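Local atomic coordinates of GH62 hydrolase (Scytalidium thermophilum, PDB entry 4PVA), a protein that probably removes alpha-L-arabinofuranosyl side groups from arabinoxylan, as a family 62 glycoside hydrolase contributing to the breakdown of lignocellulose. Residues A[241-246]-A[251-256]; A[245-250]-A[270-275]. All coordinates share one frame; numbering follows the deposited sequence. Where two conformers were deposited one is given.

Interaction 1 (A[241-246]-A[251-256]); sequences LVEAIG and RYFRSW. With PO4 (phosphate ion), chain F.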
loop_
_atom_site.group_PDB
_atom_site.type_symbol
_atom_site.label_atom_id
_atom_site.label_comp_id
_atom_site.label_asym_id
_atom_site.label_seq_id
_atom_site.Cartn_x
_atom_site.Cartn_y
_atom_site.Cartn_z
ATOM N N LEU A 241 -2.795 9.253 0.894
ATOM C CA LEU A 241 -2.756 8.730 2.268
ATOM C C LEU A 241 -1.306 8.489 2.647
ATOM O O LEU A 241 -0.551 7.963 1.828
ATOM C CB LEU A 241 -3.493 7.418 2.371
ATOM C CG LEU A 241 -4.912 7.392 1.815
ATOM C CD1 LEU A 241 -5.520 6.028 2.014
ATOM C CD2 LEU A 241 -5.785 8.475 2.420
ATOM N N VAL A 242 -0.909 8.866 3.849
ATOM C CA VAL A 242 0.437 8.568 4.367
ATOM C C VAL A 242 0.297 8.167 5.810
ATOM O O VAL A 242 -0.439 8.780 6.564
ATOM C CB VAL A 242 1.443 9.759 4.221
ATOM C CG1 VAL A 242 2.823 9.374 4.755
ATOM C CG2 VAL A 242 1.550 10.244 2.783
ATOM N N GLU A 243 1.027 7.141 6.213
ATOM C CA GLU A 243 1.017 6.707 7.596
ATOM C C GLU A 243 1.869 7.612 8.468
ATOM O O GLU A 243 2.971 8.004 8.076
ATOM C CB GLU A 243 1.478 5.240 7.693
ATOM C CG GLU A 243 1.338 4.590 9.035
ATOM C CD GLU A 243 1.630 3.106 9.008
ATOM O OE1 GLU A 243 1.560 2.508 7.910
ATOM O OE2 GLU A 243 1.851 2.562 10.137
ATOM N N ALA A 244 1.339 7.885 9.639
ATOM C CA ALA A 244 2.001 8.605 10.684
ATOM C C ALA A 244 2.015 7.789 11.971
ATOM O O ALA A 244 1.198 6.906 12.191
ATOM C CB ALA A 244 1.343 9.969 10.920
ATOM N N ILE A 245 2.984 8.110 12.833
ATOM C CA ILE A 245 3.088 7.472 14.163
ATOM C C ILE A 245 2.792 8.544 15.180
ATOM O O ILE A 245 3.464 9.579 15.204
ATOM C CB ILE A 245 4.446 6.843 14.426
ATOM C CG1 ILE A 245 4.888 5.972 13.251
ATOM C CG2 ILE A 245 4.401 6.040 15.723
ATOM C CD1 ILE A 245 6.173 5.199 13.470
ATOM N N GLY A 246 1.769 8.327 15.981
ATOM C CA GLY A 246 1.366 9.333 16.915
ATOM C C GLY A 246 1.834 9.005 18.282
ATOM O O GLY A 246 2.960 8.465 18.467
ATOM N N ARG A 251 -0.281 3.912 15.105
ATOM C CA ARG A 251 -0.224 4.231 13.667
ATOM C C ARG A 251 -1.575 4.708 13.174
ATOM O O ARG A 251 -2.627 4.138 13.548
ATOM C CB ARG A 251 0.146 2.999 12.861
ATOM C CG ARG A 251 1.388 2.262 13.330
ATOM C CD ARG A 251 2.624 3.124 13.300
ATOM N NE ARG A 251 3.791 2.334 13.657
ATOM C CZ ARG A 251 4.399 1.451 12.871
ATOM N NH1 ARG A 251 4.042 1.301 11.600
ATOM N NH2 ARG A 251 5.417 0.754 13.353
ATOM N N TYR A 252 -1.578 5.746 12.350
ATOM C CA TYR A 252 -2.798 6.237 11.729
ATOM C C TYR A 252 -2.472 6.777 10.361
ATOM O O TYR A 252 -1.301 7.012 10.051
ATOM C CB TYR A 252 -3.456 7.310 12.596
ATOM C CG TYR A 252 -2.684 8.585 12.785
ATOM C CD1 TYR A 252 -1.712 8.678 13.768
ATOM C CD2 TYR A 252 -2.969 9.717 12.024
ATOM C CE1 TYR A 252 -1.005 9.866 13.966
ATOM C CE2 TYR A 252 -2.272 10.895 12.234
ATOM C CZ TYR A 252 -1.322 10.950 13.207
ATOM O OH TYR A 252 -0.655 12.164 13.381
ATOM N N PHE A 253 -3.485 7.009 9.538
ATOM C CA PHE A 253 -3.303 7.587 8.218
ATOM C C PHE A 253 -3.764 9.027 8.162
ATOM O O PHE A 253 -4.884 9.340 8.579
ATOM C CB PHE A 253 -4.026 6.757 7.155
ATOM C CG PHE A 253 -3.215 5.565 6.738
ATOM C CD1 PHE A 253 -3.267 4.360 7.443
ATOM C CD2 PHE A 253 -2.321 5.679 5.703
ATOM C CE1 PHE A 253 -2.424 3.309 7.077
ATOM C CE2 PHE A 253 -1.494 4.615 5.344
ATOM C CZ PHE A 253 -1.525 3.442 6.053
ATOM N N ARG A 254 -2.884 9.874 7.648
ATOM C CA ARG A 254 -3.181 11.244 7.249
ATOM C C ARG A 254 -3.601 11.232 5.794
ATOM O O ARG A 254 -3.249 10.338 5.031
ATOM C CB ARG A 254 -1.933 12.097 7.428
ATOM C CG ARG A 254 -1.437 12.216 8.864
ATOM C CD ARG A 254 -0.171 13.052 8.973
ATOM N NE ARG A 254 -0.393 14.447 8.708
ATOM C CZ ARG A 254 0.536 15.287 8.295
ATOM N NH1 ARG A 254 1.761 14.889 8.053
ATOM N NH2 ARG A 254 0.226 16.546 8.062
ATOM N N SER A 255 -4.375 12.246 5.419
ATOM C CA SER A 255 -4.854 12.398 4.061
ATOM C C SER A 255 -4.731 13.817 3.561
ATOM O O SER A 255 -4.836 14.790 4.333
ATOM C CB SER A 255 -6.287 11.923 3.926
ATOM O OG SER A 255 -7.186 12.630 4.814
ATOM N N TRP A 256 -4.550 13.916 2.239
ATOM C CA TRP A 256 -4.464 15.140 1.473
ATOM C C TRP A 256 -5.213 14.913 0.160
ATOM O O TRP A 256 -5.405 13.780 -0.268
ATOM C CB TRP A 256 -3.007 15.506 1.101
ATOM C CG TRP A 256 -1.992 15.773 2.190
ATOM C CD1 TRP A 256 -1.403 16.989 2.469
ATOM C CD2 TRP A 256 -1.358 14.813 3.029
ATOM N NE1 TRP A 256 -0.487 16.843 3.458
ATOM C CE2 TRP A 256 -0.437 15.515 3.821
ATOM C CE3 TRP A 256 -1.481 13.427 3.183
ATOM C CZ2 TRP A 256 0.369 14.868 4.766
ATOM C CZ3 TRP A 256 -0.682 12.801 4.115
ATOM C CH2 TRP A 256 0.220 13.509 4.892
HETATM P P PO4 F . 5.799 -1.429 8.559
HETATM O O1 PO4 F . 4.857 -0.467 9.321
HETATM O O2 PO4 F . 6.898 -0.583 7.880
HETATM O O3 PO4 F . 6.474 -2.292 9.600
HETATM O O4 PO4 F . 5.027 -2.189 7.589
#
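Arg251 and Glu243 form a salt bridge set diagonally between neighbouring strands, NH1 donating to OE2 at 2.9 Å. The oxygen lies in the guanidinium plane, but NH1 meets it from above the carboxylate plane, the two groups being turned 38° apart. A bend at chi2 (-60°) folds the arginine's aliphatic carbons round Glu243 OE2 before the guanidinium reaches it. The same NH1 donates to phosphate O1 at 3.0 Å, near the guanidinium edge. A glutamate suits this place because both its oxygens are used: Ser294 OG also bonds OE2, and His295 N bonds OE1.

Backbone bonds zip the strands together. Val242 and Arg254 form one antiparallel hydrogen-bonded pair, Ala244 and Tyr252 the next; in the latter, Ala244 N points almost straight at Tyr252 O over 2.8 Å. These are neighbouring strands, 238-245 and 251-258, of an antiparallel blade, consistent with the five-bladed beta-propeller of family 62.

Nonpolar groups meet on both faces of the hairpin. On the side of Glu243, its CB sits over the Phe253 ring in a CH-pi contact, 4.1 Å from the centroid, while Leu241 CB meets Phe253 CD2. Ile245 lies alongside Arg251, its CD1 over one guanidinium face and 3.7 Å from NE, so a branched aliphatic chain flanks the charged group. On the other side, Tyr252 has CG between its backbone N and carbonyl carbon (chi1 65°), which swings the ring across to Ala244; Ala244 CB stands 3.9 Å from the centroid of the Tyr252 ring, over the face, where the small methyl lets the ring lie close. Val242 CG2 presses on Trp256 CZ3 at 3.6 Å.

Interaction 2 (A[245-250]-A[270-275]); sequences IGQEGH and DTEANP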
loop_
_atom_site.group_PDB
_atom_site.type_symbol
_atom_site.label_atom_id
_atom_site.label_comp_id
_atom_site.label_asym_id
_atom_site.label_seq_id
_atom_site.Cartn_x
_atom_site.Cartn_y
_atom_site.Cartn_z
ATOM N N ILE A 245 2.984 8.110 12.833
ATOM C CA ILE A 245 3.088 7.472 14.163
ATOM C C ILE A 245 2.792 8.544 15.180
ATOM O O ILE A 245 3.464 9.579 15.204
ATOM C CB ILE A 245 4.446 6.843 14.426
ATOM C CG1 ILE A 245 4.888 5.972 13.251
ATOM C CG2 ILE A 245 4.401 6.040 15.723
ATOM C CD1 ILE A 245 6.173 5.199 13.470
ATOM N N GLY A 246 1.769 8.327 15.981
ATOM C CA GLY A 246 1.366 9.333 16.915
ATOM C C GLY A 246 1.834 9.005 18.282
ATOM O O GLY A 246 2.960 8.465 18.467
ATOM N N GLN A 247 0.919 9.328 19.202
ATOM C CA GLN A 247 1.036 9.137 20.630
ATOM C C GLN A 247 1.053 7.668 20.880
ATOM O O GLN A 247 0.256 6.936 20.282
ATOM C CB GLN A 247 -0.170 9.767 21.347
ATOM C CG GLN A 247 -0.153 11.286 21.329
ATOM C CD GLN A 247 -1.319 11.901 22.093
ATOM O OE1 GLN A 247 -2.461 11.429 22.001
ATOM N NE2 GLN A 247 -1.039 12.968 22.844
ATOM N N GLU A 248 1.998 7.263 21.733
ATOM C CA GLU A 248 2.140 5.913 22.219
ATOM C C GLU A 248 2.471 4.971 21.097
ATOM O O GLU A 248 2.264 3.781 21.219
ATOM C CB GLU A 248 0.899 5.474 23.015
ATOM C CG GLU A 248 0.857 6.014 24.455
ATOM C CD GLU A 248 1.114 7.522 24.517
ATOM O OE1 GLU A 248 0.344 8.262 23.861
ATOM O OE2 GLU A 248 2.088 7.977 25.182
ATOM N N GLY A 249 2.976 5.518 19.989
ATOM C CA GLY A 249 3.340 4.713 18.854
ATOM C C GLY A 249 2.141 4.267 18.038
ATOM O O GLY A 249 2.267 3.367 17.228
ATOM N N HIS A 250 0.965 4.848 18.226
ATOM C CA HIS A 250 -0.209 4.378 17.476
ATOM C C HIS A 250 -0.124 4.869 16.020
ATOM O O HIS A 250 0.082 6.023 15.754
ATOM C CB HIS A 250 -1.501 4.850 18.096
ATOM C CG HIS A 250 -1.673 4.394 19.497
ATOM N ND1 HIS A 250 -2.540 4.993 20.378
ATOM C CD2 HIS A 250 -1.105 3.367 20.163
ATOM C CE1 HIS A 250 -2.497 4.353 21.534
ATOM N NE2 HIS A 250 -1.585 3.400 21.442
ATOM N N ASP A 270 -5.931 15.140 8.514
ATOM C CA ASP A 270 -4.503 14.874 8.648
ATOM C C ASP A 270 -3.955 14.969 10.075
ATOM O O ASP A 270 -2.753 15.162 10.244
ATOM C CB ASP A 270 -3.682 15.787 7.731
ATOM C CG ASP A 270 -3.447 17.136 8.360
ATOM O OD1 ASP A 270 -4.358 17.568 9.109
ATOM O OD2 ASP A 270 -2.410 17.740 8.089
ATOM N N THR A 271 -4.811 14.812 11.076
ATOM C CA THR A 271 -4.375 14.856 12.469
ATOM C C THR A 271 -4.686 13.544 13.163
ATOM O O THR A 271 -5.509 12.761 12.714
ATOM C CB THR A 271 -5.033 16.036 13.251
ATOM O OG1 THR A 271 -6.405 15.710 13.479
ATOM C CG2 THR A 271 -4.929 17.329 12.535
ATOM N N GLU A 272 -4.046 13.294 14.298
ATOM C CA GLU A 272 -4.313 12.085 15.027
ATOM C C GLU A 272 -5.743 12.104 15.558
ATOM O O GLU A 272 -6.424 11.065 15.601
ATOM C CB GLU A 272 -3.293 11.861 16.140
ATOM C CG GLU A 272 -3.439 10.457 16.709
ATOM C CD GLU A 272 -2.283 10.000 17.560
ATOM O OE1 GLU A 272 -1.462 10.836 18.009
ATOM O OE2 GLU A 272 -2.208 8.758 17.755
ATOM N N ALA A 273 -6.216 13.265 16.001
ATOM C CA ALA A 273 -7.581 13.386 16.491
ATOM C C ALA A 273 -8.622 13.271 15.413
ATOM O O ALA A 273 -9.749 12.870 15.685
ATOM C CB ALA A 273 -7.753 14.709 17.245
ATOM N N ASN A 274 -8.235 13.634 14.182
ATOM C CA ASN A 274 -9.153 13.529 13.027
ATOM C C ASN A 274 -8.362 13.073 11.820
ATOM O O ASN A 274 -7.961 13.844 10.939
ATOM C CB ASN A 274 -9.956 14.785 12.710
ATOM C CG ASN A 274 -11.039 14.520 11.685
ATOM O OD1 ASN A 274 -11.823 13.569 11.850
ATOM N ND2 ASN A 274 -11.099 15.341 10.646
ATOM N N PRO A 275 -8.109 11.771 11.816
ATOM C CA PRO A 275 -7.293 11.160 10.782
ATOM C C PRO A 275 -8.168 10.709 9.633
ATOM O O PRO A 275 -9.397 10.689 9.730
ATOM C CB PRO A 275 -6.748 9.935 11.517
ATOM C CG PRO A 275 -7.918 9.473 12.356
ATOM C CD PRO A 275 -8.517 10.783 12.845
HETATM O O HOH W 1 -4.175 7.268 19.528
#
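Glu272 extends its carboxylate to the backbone of Gly246 and Gln247, at the tip of the beta hairpin that joins strands 238-245 and 251-258. The tip is a type I' beta turn: His250 N bonds Gln247 O, and Glu248 and Gly249 between them both have positive phi, which the second accepts readily as a glycine. Glu272 suits the reach because its chain is nearly straight, with CG anti to the backbone N (chi1 -169°) and chi2 165°. OE1 then accepts from Gln247 N at 3.1 Å, using its syn lone pair, on a nearly straight bond. Gly246 makes room for this, its CA only 3.4 Å from OE1; any side chain there would run into the carboxylate oxygen.

Gln247 turns its CG to the side of its own backbone N (chi1 -71°), bringing the aliphatic CG to 3.6 Å from Glu272 OE1, while its amide plane is steeply inclined to the carboxylate. Glu272 itself sits in a tight bend, where Thr271 OG1 accepts from Asn274 N in an ST motif; a threonine serves here because its hydroxyl can accept from the backbone N three residues on. With an alanine in place of Glu272, Gln247 N would probably lose this acceptor and the water beside His250 one of its partners. At the other oxygen of the carboxylate, His250 takes part through that water, which lies in the plane of its ring, 2.9 Å from His250 ND1; the water donates to Glu272 OE2 at 3.0 Å.

Overall arrangement
Interactions 1 and 2 share Ile245 and Gly246, where strand 238-245 runs out into its hairpin turn, and their centres lie 7 Å apart. The 270-275 loop that meets the turn in interaction 2 also borders strand 251-256: Arg254 NH2 forms a salt bridge of 2.9 Å with Asp270 OD2, Tyr252 CE2 packs 3.6 Å from Glu272 N, and Phe253 O lies 3.5 Å from Pro275 CB. Interaction 1 alone reaches the phosphate, through Arg251; Lys46, His295, Gln320 and Tyr330 also bond to that ion, which probably came from the crystallisation liquor. Interaction 2 is a surface contact, its centre about 19 Å from that of the chain, against about 12 Å for interaction 1.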